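Local coordinates for fimbrium subunit Fim1C (Bacteroides vulgatus, PDB 4QB7), which is probably a component of the tip of fimbriae, the cell-surface filaments that mediate adhesion and biofilm formation, at residues 13-19 with 158-164; 89-94 with 148-152; 63-67 with 78-83. All blocks are in the same frame, centred on the assembly; numbering follows the deposited sequence.

Contact 1 (13-19 with 158-164); sequences TIGLDVY and GTVQFKF. With SO4 (sulfate ion), chain M.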
loop_
_atom_site.group_PDB
_atom_site.type_symbol
_atom_site.label_atom_id
_atom_site.label_comp_id
_atom_site.label_asym_id
_atom_site.label_seq_id
_atom_site.Cartn_x
_atom_site.Cartn_y
_atom_site.Cartn_z
ATOM N N THR A 13 33.425 11.290 -0.836
ATOM C CA THR A 13 32.246 11.025 0.004
ATOM C C THR A 13 30.996 10.707 -0.884
ATOM O O THR A 13 30.825 11.220 -2.006
ATOM C CB THR A 13 31.990 12.125 1.066
ATOM O OG1 THR A 13 30.831 11.771 1.838
ATOM C CG2 THR A 13 31.844 13.524 0.468
ATOM N N ILE A 14 30.175 9.791 -0.360
ATOM C CA ILE A 14 28.999 9.251 -1.016
ATOM C C ILE A 14 27.846 10.198 -0.798
ATOM O O ILE A 14 27.488 10.492 0.341
ATOM C CB ILE A 14 28.710 7.804 -0.517
ATOM C CG1 ILE A 14 29.910 6.894 -0.862
ATOM C CG2 ILE A 14 27.384 7.249 -1.099
ATOM C CD1 ILE A 14 29.999 5.670 -0.159
ATOM N N GLY A 15 27.318 10.702 -1.903
ATOM C CA GLY A 15 26.186 11.606 -1.904
ATOM C C GLY A 15 24.906 10.826 -2.074
ATOM O O GLY A 15 24.918 9.713 -2.631
ATOM N N LEU A 16 23.796 11.390 -1.556
ATOM C CA LEU A 16 22.489 10.756 -1.665
ATOM C C LEU A 16 21.536 11.654 -2.380
ATOM O O LEU A 16 21.547 12.860 -2.173
ATOM C CB LEU A 16 21.870 10.372 -0.298
ATOM C CG LEU A 16 22.684 9.573 0.698
ATOM C CD1 LEU A 16 21.876 9.334 1.937
ATOM C CD2 LEU A 16 23.154 8.263 0.109
ATOM N N ASP A 17 20.641 11.050 -3.145
ATOM C CA ASP A 17 19.567 11.733 -3.838
ATOM C C ASP A 17 18.404 10.783 -3.961
ATOM O O ASP A 17 18.602 9.580 -4.028
ATOM C CB ASP A 17 20.033 12.239 -5.217
ATOM C CG ASP A 17 18.994 13.048 -5.972
ATOM O OD1 ASP A 17 18.242 13.828 -5.312
ATOM O OD2 ASP A 17 18.947 12.930 -7.221
ATOM N N VAL A 18 17.194 11.313 -3.940
ATOM C CA VAL A 18 15.960 10.548 -4.098
ATOM C C VAL A 18 15.234 11.182 -5.263
ATOM O O VAL A 18 15.052 12.402 -5.296
ATOM C CB VAL A 18 15.109 10.456 -2.820
ATOM C CG1 VAL A 18 13.834 9.655 -3.055
ATOM C CG2 VAL A 18 15.909 9.859 -1.678
ATOM N N TYR A 19 14.922 10.357 -6.261
ATOM C CA TYR A 19 14.270 10.753 -7.491
ATOM C C TYR A 19 12.849 11.184 -7.195
ATOM O O TYR A 19 12.169 10.545 -6.398
ATOM C CB TYR A 19 14.326 9.598 -8.496
ATOM C CG TYR A 19 13.461 9.756 -9.723
ATOM C CD1 TYR A 19 12.118 9.387 -9.704
ATOM C CD2 TYR A 19 14.006 10.178 -10.935
ATOM C CE1 TYR A 19 11.318 9.506 -10.839
ATOM C CE2 TYR A 19 13.221 10.279 -12.085
ATOM C CZ TYR A 19 11.875 9.943 -12.032
ATOM O OH TYR A 19 11.076 10.053 -13.148
ATOM N N GLY A 158 29.424 10.524 -8.023
ATOM C CA GLY A 158 29.546 10.148 -6.617
ATOM C C GLY A 158 28.231 10.124 -5.840
ATOM O O GLY A 158 28.243 9.967 -4.615
ATOM N N THR A 159 27.090 10.288 -6.531
ATOM C CA THR A 159 25.780 10.331 -5.884
ATOM C C THR A 159 24.959 9.090 -6.200
ATOM O O THR A 159 24.812 8.711 -7.372
ATOM C CB THR A 159 25.012 11.605 -6.297
ATOM O OG1 THR A 159 25.772 12.729 -5.895
ATOM C CG2 THR A 159 23.619 11.709 -5.664
ATOM N N VAL A 160 24.373 8.505 -5.148
ATOM C CA VAL A 160 23.493 7.358 -5.288
ATOM C C VAL A 160 22.084 7.913 -5.420
ATOM O O VAL A 160 21.587 8.550 -4.490
ATOM C CB VAL A 160 23.640 6.310 -4.137
ATOM C CG1 VAL A 160 22.840 5.060 -4.442
ATOM C CG2 VAL A 160 25.106 5.950 -3.911
ATOM N N GLN A 161 21.463 7.744 -6.593
ATOM C CA GLN A 161 20.100 8.226 -6.770
ATOM C C GLN A 161 19.107 7.086 -6.566
ATOM O O GLN A 161 19.020 6.177 -7.399
ATOM C CB GLN A 161 19.877 8.882 -8.135
ATOM C CG GLN A 161 18.488 9.531 -8.179
ATOM C CD GLN A 161 18.004 9.936 -9.536
ATOM O OE1 GLN A 161 18.065 9.172 -10.506
ATOM N NE2 GLN A 161 17.416 11.120 -9.604
ATOM N N PHE A 162 18.327 7.166 -5.480
ATOM C CA PHE A 162 17.316 6.182 -5.170
ATOM C C PHE A 162 16.033 6.547 -5.890
ATOM O O PHE A 162 15.742 7.718 -6.095
ATOM C CB PHE A 162 17.108 6.065 -3.654
ATOM C CG PHE A 162 18.351 5.645 -2.904
ATOM C CD1 PHE A 162 18.699 4.301 -2.794
ATOM C CD2 PHE A 162 19.185 6.598 -2.314
ATOM C CE1 PHE A 162 19.871 3.915 -2.133
ATOM C CE2 PHE A 162 20.357 6.213 -1.648
ATOM C CZ PHE A 162 20.697 4.874 -1.567
ATOM N N LYS A 163 15.297 5.529 -6.304
ATOM C CA LYS A 163 14.044 5.562 -7.049
ATOM C C LYS A 163 13.168 4.549 -6.348
ATOM O O LYS A 163 13.422 3.355 -6.455
ATOM C CB LYS A 163 14.354 5.169 -8.508
ATOM C CG LYS A 163 13.576 5.840 -9.626
ATOM C CD LYS A 163 14.596 6.092 -10.743
ATOM C CE LYS A 163 14.049 6.208 -12.146
ATOM N NZ LYS A 163 15.094 6.752 -13.073
ATOM N N PHE A 164 12.233 5.017 -5.518
ATOM C CA PHE A 164 11.383 4.150 -4.719
ATOM C C PHE A 164 10.137 3.698 -5.459
ATOM O O PHE A 164 9.479 4.501 -6.123
ATOM C CB PHE A 164 10.988 4.865 -3.430
ATOM C CG PHE A 164 12.152 4.988 -2.480
ATOM C CD1 PHE A 164 12.600 3.884 -1.757
ATOM C CD2 PHE A 164 12.787 6.210 -2.287
ATOM C CE1 PHE A 164 13.675 3.998 -0.875
ATOM C CE2 PHE A 164 13.881 6.316 -1.421
ATOM C CZ PHE A 164 14.308 5.214 -0.709
HETATM S S SO4 M . 16.426 13.016 -12.854
HETATM O O1 SO4 M . 15.891 14.027 -13.772
HETATM O O2 SO4 M . 16.507 11.711 -13.526
HETATM O O3 SO4 M . 17.764 13.413 -12.413
HETATM O O4 SO4 M . 15.538 12.930 -11.694
HETATM O O HOH W 1 11.476 7.979 -5.798
#
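Lys163 lies across one face of the Tyr19 ring: its CE sits over the middle of the ring, 4.1 Å from the centroid of Tyr19, as a CH-pi contact, and NZ of Lys163 follows off-centre as a cation-pi partner at 4.5 Å from that centroid. The edge of the same ring is turned to NE2 of Gln161, with the amide nearly perpendicular to the ring (83°). With a serine in place of Tyr19, the Lys163 chain would probably lose the surface it rests on and be freer to swing, and the Gln161 amide would lose a flank. Paired across the ladder on one face, Asp17 and Gln161 run side by side, each with CG anti to the backbone N (chi1 -176° and -172°). Gln161 NE2 makes a weak bond to Asp17 OD2 (3.4 Å) and another weak one to a sulfate, probably from the crystallisation liquor.

The other face of the sheet is apolar. Leu16 CD2 meets the edge of the Phe162 ring 3.9 Å from CE2, Val160 CG1 covers a face of that ring, and Val18 CG1 meets the rim of Phe164 at CD2 (3.7 Å). Beneath them, strands 15-18 and 159-162 run parallel, joined by five backbone hydrogen bonds from Gly15 N to Gly158 O through to Tyr19 N to Phe162 O; a water bridging Tyr19 O and Phe164 N extends the ladder. Residues 13-19 belong to the predicted propeptide; if processing removes them, the main-chain groups of 158-162 bonded to them would lose these partners, and Val160, Phe162 and Phe164 would probably lose apolar cover.

Contact 2 (89-94 with 148-152); sequences KKITFF and IQDQT. With SO4 (sulfate ion), chain I; SO4 (sulfate ion), chain L.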
loop_
_atom_site.group_PDB
_atom_site.type_symbol
_atom_site.label_atom_id
_atom_site.label_comp_id
_atom_site.label_asym_id
_atom_site.label_seq_id
_atom_site.Cartn_x
_atom_site.Cartn_y
_atom_site.Cartn_z
ATOM N N LYS A 89 36.932 -1.364 -6.489
ATOM C CA LYS A 89 35.850 -2.023 -5.780
ATOM C C LYS A 89 34.530 -1.323 -6.087
ATOM O O LYS A 89 34.505 -0.107 -6.331
ATOM C CB LYS A 89 36.125 -2.027 -4.271
ATOM C CG LYS A 89 37.051 -3.141 -3.846
ATOM C CD LYS A 89 36.971 -3.402 -2.351
ATOM C CE LYS A 89 38.140 -2.861 -1.573
ATOM N NZ LYS A 89 38.091 -1.376 -1.488
ATOM N N LYS A 90 33.442 -2.098 -6.081
ATOM C CA LYS A 90 32.087 -1.639 -6.386
ATOM C C LYS A 90 31.199 -1.705 -5.148
ATOM O O LYS A 90 31.487 -2.488 -4.232
ATOM C CB LYS A 90 31.493 -2.490 -7.524
ATOM C CG LYS A 90 32.193 -2.247 -8.870
ATOM C CD LYS A 90 31.665 -3.107 -10.016
ATOM C CE LYS A 90 32.446 -2.753 -11.251
ATOM N NZ LYS A 90 32.249 -3.694 -12.379
ATOM N N ILE A 91 30.138 -0.863 -5.102
ATOM C CA ILE A 91 29.156 -0.883 -4.000
ATOM C C ILE A 91 27.752 -1.008 -4.579
ATOM O O ILE A 91 27.380 -0.262 -5.487
ATOM C CB ILE A 91 29.255 0.319 -3.006
ATOM C CG1 ILE A 91 30.701 0.518 -2.476
ATOM C CG2 ILE A 91 28.284 0.128 -1.822
ATOM C CD1 ILE A 91 30.877 1.906 -1.931
ATOM N N THR A 92 26.991 -1.982 -4.066
ATOM C CA THR A 92 25.616 -2.233 -4.459
ATOM C C THR A 92 24.714 -1.753 -3.327
ATOM O O THR A 92 24.911 -2.106 -2.153
ATOM C CB THR A 92 25.402 -3.705 -4.846
ATOM O OG1 THR A 92 25.951 -3.881 -6.137
ATOM C CG2 THR A 92 23.927 -4.085 -4.932
ATOM N N PHE A 93 23.716 -0.950 -3.701
ATOM C CA PHE A 93 22.777 -0.358 -2.771
ATOM C C PHE A 93 21.383 -0.922 -2.959
ATOM O O PHE A 93 21.016 -1.368 -4.050
ATOM C CB PHE A 93 22.762 1.178 -2.942
ATOM C CG PHE A 93 24.101 1.846 -2.704
ATOM C CD1 PHE A 93 25.034 1.960 -3.731
ATOM C CD2 PHE A 93 24.432 2.356 -1.451
ATOM C CE1 PHE A 93 26.284 2.549 -3.501
ATOM C CE2 PHE A 93 25.677 2.949 -1.224
ATOM C CZ PHE A 93 26.590 3.059 -2.255
ATOM N N PHE A 94 20.628 -0.921 -1.851
ATOM C CA PHE A 94 19.205 -1.236 -1.701
ATOM C C PHE A 94 18.651 -0.243 -0.696
ATOM O O PHE A 94 19.400 0.247 0.155
ATOM C CB PHE A 94 18.964 -2.692 -1.240
ATOM C CG PHE A 94 19.540 -3.736 -2.157
ATOM C CD1 PHE A 94 18.844 -4.152 -3.290
ATOM C CD2 PHE A 94 20.786 -4.299 -1.899
ATOM C CE1 PHE A 94 19.389 -5.116 -4.143
ATOM C CE2 PHE A 94 21.321 -5.277 -2.746
ATOM C CZ PHE A 94 20.629 -5.659 -3.871
ATOM N N ILE A 148 21.521 1.272 -9.145
ATOM C CA ILE A 148 22.179 1.585 -7.872
ATOM C C ILE A 148 23.024 0.368 -7.424
ATOM O O ILE A 148 23.507 0.329 -6.296
ATOM C CB ILE A 148 21.272 2.146 -6.759
ATOM C CG1 ILE A 148 20.114 1.194 -6.377
ATOM C CG2 ILE A 148 20.800 3.545 -7.139
ATOM C CD1 ILE A 148 19.526 1.454 -4.990
ATOM N N GLN A 149 23.241 -0.588 -8.346
ATOM C CA GLN A 149 24.103 -1.758 -8.181
ATOM C C GLN A 149 25.404 -1.535 -8.928
ATOM O O GLN A 149 25.422 -0.839 -9.959
ATOM C CB GLN A 149 23.427 -3.030 -8.691
ATOM C CG GLN A 149 22.082 -3.246 -8.062
ATOM C CD GLN A 149 21.397 -4.502 -8.524
ATOM O OE1 GLN A 149 21.858 -5.213 -9.427
ATOM N NE2 GLN A 149 20.256 -4.780 -7.910
ATOM N N ASP A 150 26.502 -2.116 -8.409
ATOM C CA ASP A 150 27.857 -2.017 -8.994
ATOM C C ASP A 150 28.268 -0.559 -9.221
ATOM O O ASP A 150 28.705 -0.180 -10.314
ATOM C CB ASP A 150 27.959 -2.817 -10.306
ATOM C CG ASP A 150 27.850 -4.310 -10.145
ATOM O OD1 ASP A 150 28.189 -4.823 -9.041
ATOM O OD2 ASP A 150 27.461 -4.972 -11.120
ATOM N N GLN A 151 28.116 0.257 -8.176
ATOM C CA GLN A 151 28.443 1.677 -8.255
ATOM C C GLN A 151 29.878 1.956 -7.850
ATOM O O GLN A 151 30.424 1.322 -6.941
ATOM C CB GLN A 151 27.488 2.499 -7.376
ATOM C CG GLN A 151 26.016 2.350 -7.774
ATOM C CD GLN A 151 25.712 3.048 -9.082
ATOM O OE1 GLN A 151 25.588 2.421 -10.141
ATOM N NE2 GLN A 151 25.566 4.364 -9.035
ATOM N N THR A 152 30.491 2.886 -8.571
ATOM C CA THR A 152 31.809 3.442 -8.280
ATOM C C THR A 152 31.622 4.957 -8.173
ATOM O O THR A 152 30.536 5.472 -8.448
ATOM C CB THR A 152 32.872 3.051 -9.309
ATOM O OG1 THR A 152 32.677 3.763 -10.536
ATOM C CG2 THR A 152 32.987 1.553 -9.514
HETATM S S SO4 I . 30.013 -5.920 -14.005
HETATM O O1 SO4 I . 28.961 -4.933 -14.286
HETATM O O2 SO4 I . 29.536 -7.272 -14.280
HETATM O O3 SO4 I . 31.150 -5.660 -14.881
HETATM O O4 SO4 I . 30.397 -5.782 -12.599
HETATM S S SO4 L . 39.339 1.906 0.240
HETATM O O1 SO4 L . 38.716 3.240 0.262
HETATM O O2 SO4 L . 38.310 0.883 0.049
HETATM O O3 SO4 L . 40.318 1.832 -0.853
HETATM O O4 SO4 L . 39.998 1.683 1.529
HETATM O O HOH W 2 28.841 -4.361 -6.252
HETATM O O HOH W 3 19.521 -2.371 -6.292
#
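Ile91 and Gln151 form an antiparallel hydrogen-bonded pair, Ile91 N reaching Gln151 O in its carbonyl plane at 2.9 Å and Gln151 N returning to Ile91 O. The close packing is next to it. Phe93 N bonds to Ile148 O (2.9 Å), and that same oxygen lies at the edge of the Phe93 ring, while Ile91 CG2 covers one of the ring's faces. Ile148 holds CG1 between its backbone N and carbonyl carbon (chi1 59°), which brings CD1 against Phe93 CB at 3.8 Å. Thr92 OG1 takes a straight bond from Asp150 N (2.9 Å, 169°), and Thr92 CG2 lies against the aliphatic part of Gln149.

This is a loop laid along one edge of strand 90-97 by a single bridge; strand 40-47 occupies the other edge, bonded through Lys90, Thr92 and Phe94, within the sheet of this Mfa-like fimbrillin fold.

On the partly exposed side, round Lys90, Asp150 and Gln149, waters fill in between the segments and the lysine ends meet sulfates. One water joins Thr92 OG1 to Asp150 OD1, which also accepts a bond from Trp52 N; a second links Phe93 O to Gln149 NE2. Lys90 passes Asp150 obliquely, CD against CB at 3.7 Å, yet its NZ stays 5.1 Å from Asp150 OD2 and instead bonds to a sulfate oxygen and to Ser49 O. The side chain of Lys89 does not touch the loop; its NZ forms a salt bridge with Asp87 and a hydrogen bond to another sulfate.

Contact 3 (63-67 with 78-83); sequences FMYNE and YTNLRF. With SO4 (sulfate ion), chain O.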
loop_
_atom_site.group_PDB
_atom_site.type_symbol
_atom_site.label_atom_id
_atom_site.label_comp_id
_atom_site.label_asym_id
_atom_site.label_seq_id
_atom_site.Cartn_x
_atom_site.Cartn_y
_atom_site.Cartn_z
ATOM N N PHE A 63 28.879 -2.795 4.038
ATOM C CA PHE A 63 29.214 -1.379 3.871
ATOM C C PHE A 63 28.226 -0.469 4.585
ATOM O O PHE A 63 28.628 0.532 5.155
ATOM C CB PHE A 63 29.273 -1.047 2.378
ATOM C CG PHE A 63 29.977 0.245 2.090
ATOM C CD1 PHE A 63 31.367 0.324 2.134
ATOM C CD2 PHE A 63 29.255 1.394 1.784
ATOM C CE1 PHE A 63 32.016 1.529 1.886
ATOM C CE2 PHE A 63 29.907 2.597 1.529
ATOM C CZ PHE A 63 31.276 2.661 1.596
HETATM N N MSE A 64 26.929 -0.786 4.518
HETATM C CA MSE A 64 25.876 -0.043 5.211
HETATM C C MSE A 64 24.829 -1.050 5.617
HETATM O O MSE A 64 24.456 -1.879 4.794
HETATM C CB MSE A 64 25.256 1.079 4.325
HETATM C CG MSE A 64 26.130 2.326 4.139
HETATM SE SE MSE A 64 25.177 3.686 3.136
HETATM C CE MSE A 64 26.531 4.986 2.971
ATOM N N TYR A 65 24.374 -1.020 6.874
ATOM C CA TYR A 65 23.313 -1.918 7.327
ATOM C C TYR A 65 22.233 -1.062 7.940
ATOM O O TYR A 65 22.426 -0.519 9.033
ATOM C CB TYR A 65 23.807 -3.023 8.301
ATOM C CG TYR A 65 22.660 -3.903 8.752
ATOM C CD1 TYR A 65 22.134 -4.880 7.911
ATOM C CD2 TYR A 65 22.001 -3.656 9.957
ATOM C CE1 TYR A 65 21.002 -5.614 8.273
ATOM C CE2 TYR A 65 20.865 -4.380 10.323
ATOM C CZ TYR A 65 20.383 -5.371 9.488
ATOM O OH TYR A 65 19.278 -6.092 9.865
ATOM N N ASN A 66 21.124 -0.888 7.215
ATOM C CA ASN A 66 19.999 -0.059 7.639
ATOM C C ASN A 66 20.496 1.339 8.058
ATOM O O ASN A 66 20.170 1.828 9.145
ATOM C CB ASN A 66 19.185 -0.744 8.755
ATOM C CG ASN A 66 17.866 -0.099 9.027
ATOM O OD1 ASN A 66 17.174 0.322 8.109
ATOM N ND2 ASN A 66 17.497 0.002 10.296
ATOM N N GLU A 67 21.319 1.964 7.193
ATOM C CA GLU A 67 21.846 3.315 7.415
ATOM C C GLU A 67 20.697 4.300 7.318
ATOM O O GLU A 67 19.978 4.282 6.331
ATOM C CB GLU A 67 22.955 3.654 6.408
ATOM C CG GLU A 67 23.713 4.931 6.722
ATOM C CD GLU A 67 24.447 4.951 8.046
ATOM O OE1 GLU A 67 25.141 3.958 8.366
ATOM O OE2 GLU A 67 24.331 5.969 8.765
ATOM N N TYR A 78 23.327 11.101 6.139
ATOM C CA TYR A 78 23.464 9.952 7.026
ATOM C C TYR A 78 24.553 10.333 8.032
ATOM O O TYR A 78 25.383 11.195 7.722
ATOM C CB TYR A 78 23.767 8.657 6.231
ATOM C CG TYR A 78 24.978 8.737 5.321
ATOM C CD1 TYR A 78 24.880 9.275 4.042
ATOM C CD2 TYR A 78 26.210 8.230 5.718
ATOM C CE1 TYR A 78 25.989 9.347 3.198
ATOM C CE2 TYR A 78 27.323 8.282 4.877
ATOM C CZ TYR A 78 27.211 8.851 3.620
ATOM O OH TYR A 78 28.300 8.930 2.781
ATOM N N THR A 79 24.512 9.763 9.249
ATOM C CA THR A 79 25.448 10.084 10.338
ATOM C C THR A 79 26.809 9.359 10.184
ATOM O O THR A 79 27.852 10.027 10.231
ATOM C CB THR A 79 24.812 9.802 11.708
ATOM O OG1 THR A 79 24.487 8.412 11.802
ATOM C CG2 THR A 79 23.556 10.638 11.957
ATOM N N ASN A 80 26.809 8.019 9.998
ATOM C CA ASN A 80 28.055 7.244 9.866
ATOM C C ASN A 80 28.656 7.443 8.483
ATOM O O ASN A 80 28.267 6.739 7.554
ATOM C CB ASN A 80 27.819 5.744 10.145
ATOM C CG ASN A 80 27.379 5.450 11.551
ATOM O OD1 ASN A 80 26.194 5.229 11.816
ATOM N ND2 ASN A 80 28.324 5.460 12.486
ATOM N N LEU A 81 29.596 8.393 8.342
ATOM C CA LEU A 81 30.212 8.704 7.050
ATOM C C LEU A 81 31.023 7.558 6.438
ATOM O O LEU A 81 31.716 6.799 7.118
ATOM C CB LEU A 81 31.061 9.972 7.073
ATOM C CG LEU A 81 30.804 10.873 5.852
ATOM C CD1 LEU A 81 29.382 11.514 5.897
ATOM C CD2 LEU A 81 31.897 11.909 5.700
ATOM N N ARG A 82 30.836 7.423 5.131
ATOM C CA ARG A 82 31.406 6.417 4.262
ATOM C C ARG A 82 31.910 7.092 3.019
ATOM O O ARG A 82 31.354 8.108 2.585
ATOM C CB ARG A 82 30.354 5.356 3.897
ATOM C CG ARG A 82 29.890 4.468 5.037
ATOM C CD ARG A 82 30.847 3.332 5.355
ATOM N NE ARG A 82 30.266 2.456 6.372
ATOM C CZ ARG A 82 30.349 2.665 7.684
ATOM N NH1 ARG A 82 31.027 3.706 8.159
ATOM N NH2 ARG A 82 29.764 1.829 8.532
ATOM N N PHE A 83 32.944 6.499 2.423
ATOM C CA PHE A 83 33.612 7.025 1.252
ATOM C C PHE A 83 33.643 6.019 0.147
ATOM O O PHE A 83 33.669 4.822 0.426
ATOM C CB PHE A 83 35.053 7.415 1.642
ATOM C CG PHE A 83 35.115 8.519 2.675
ATOM C CD1 PHE A 83 35.014 8.231 4.036
ATOM C CD2 PHE A 83 35.245 9.846 2.289
ATOM C CE1 PHE A 83 35.017 9.253 4.988
ATOM C CE2 PHE A 83 35.271 10.865 3.243
ATOM C CZ PHE A 83 35.145 10.560 4.586
HETATM S S SO4 O . 26.272 13.086 3.893
HETATM O O1 SO4 O . 25.796 14.411 4.305
HETATM O O2 SO4 O . 25.511 12.584 2.733
HETATM O O3 SO4 O . 27.680 13.177 3.497
HETATM O O4 SO4 O . 26.128 12.196 5.044
HETATM O O HOH W 4 22.607 7.867 9.937
#
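Phe63 and Arg82 mark one end of this contact, their CA atoms 8.1 Å apart, and Glu67 and Tyr78 the other, with the 63-67 chain turning a corner at Tyr65 and Asn66 between them. Arg82 is bent at chi2 (-80°), so that its chain slides past Phe63 in the opposite direction: CD lies over one face of the Phe63 ring, 4.0 Å from the centroid, and NE donates to Phe63 O at 2.8 Å. That oxygen lies in the guanidinium plane, which is turned 82° from the ring and lies beyond CD, too far for more than a weak cation-pi attraction. The rim of the same ring, at CZ, meets Phe83 O.

Met64, built as selenomethionine, makes a Met-aromatic contact. Its extended chain carries CE over a face of Tyr78, 4.1 Å from the ring centroid, with SE farther above it; a sulfate oxygen lies over the opposite face and takes a bond from Tyr78 N. The Tyr78 hydroxyl bonds to Ile14 O. Glu67 OE2 holds the loop backbone loosely, through a weak bond from Asn80 N (3.4 Å) and a water that donates to OE2 and accepts from Thr79 N.

Against strand 40-47, the chain makes a classic beta bulge before the corner (Phe63 and Met64 opposite Ala44) and a G1 bulge at it (Asn66 and Glu67 opposite Ile42). Tyr65 and Asn66 pack there on Leu113 of strand 111-113, while residues 78-83 lead from strand 75-77 toward strand 90-97.

How the contacts relate
All three contacts reach the same mixed sheet. The centres of contact 1 and contact 2 are about 11 Å apart; the centre of contact 3 lies about 13 Å from that of contact 1 and about 14 Å from that of contact 2. Along the chain, contacts 3 and 2 follow one another between the two segments of contact 1. Their apolar side chains merge: Val160 CG2 lies 3.6 Å from Phe93 CE1, Ile14 CD1 is 3.5 Å from Phe63 CE2, Leu16 CD1 is 3.7 Å from Tyr78 CD1, and Ile91 CD1 is 3.6 Å from Phe63 CZ. Thus the predicted propeptide strand touches contact 3 directly. The sulfates at their margins probably come from the crystallisation liquor.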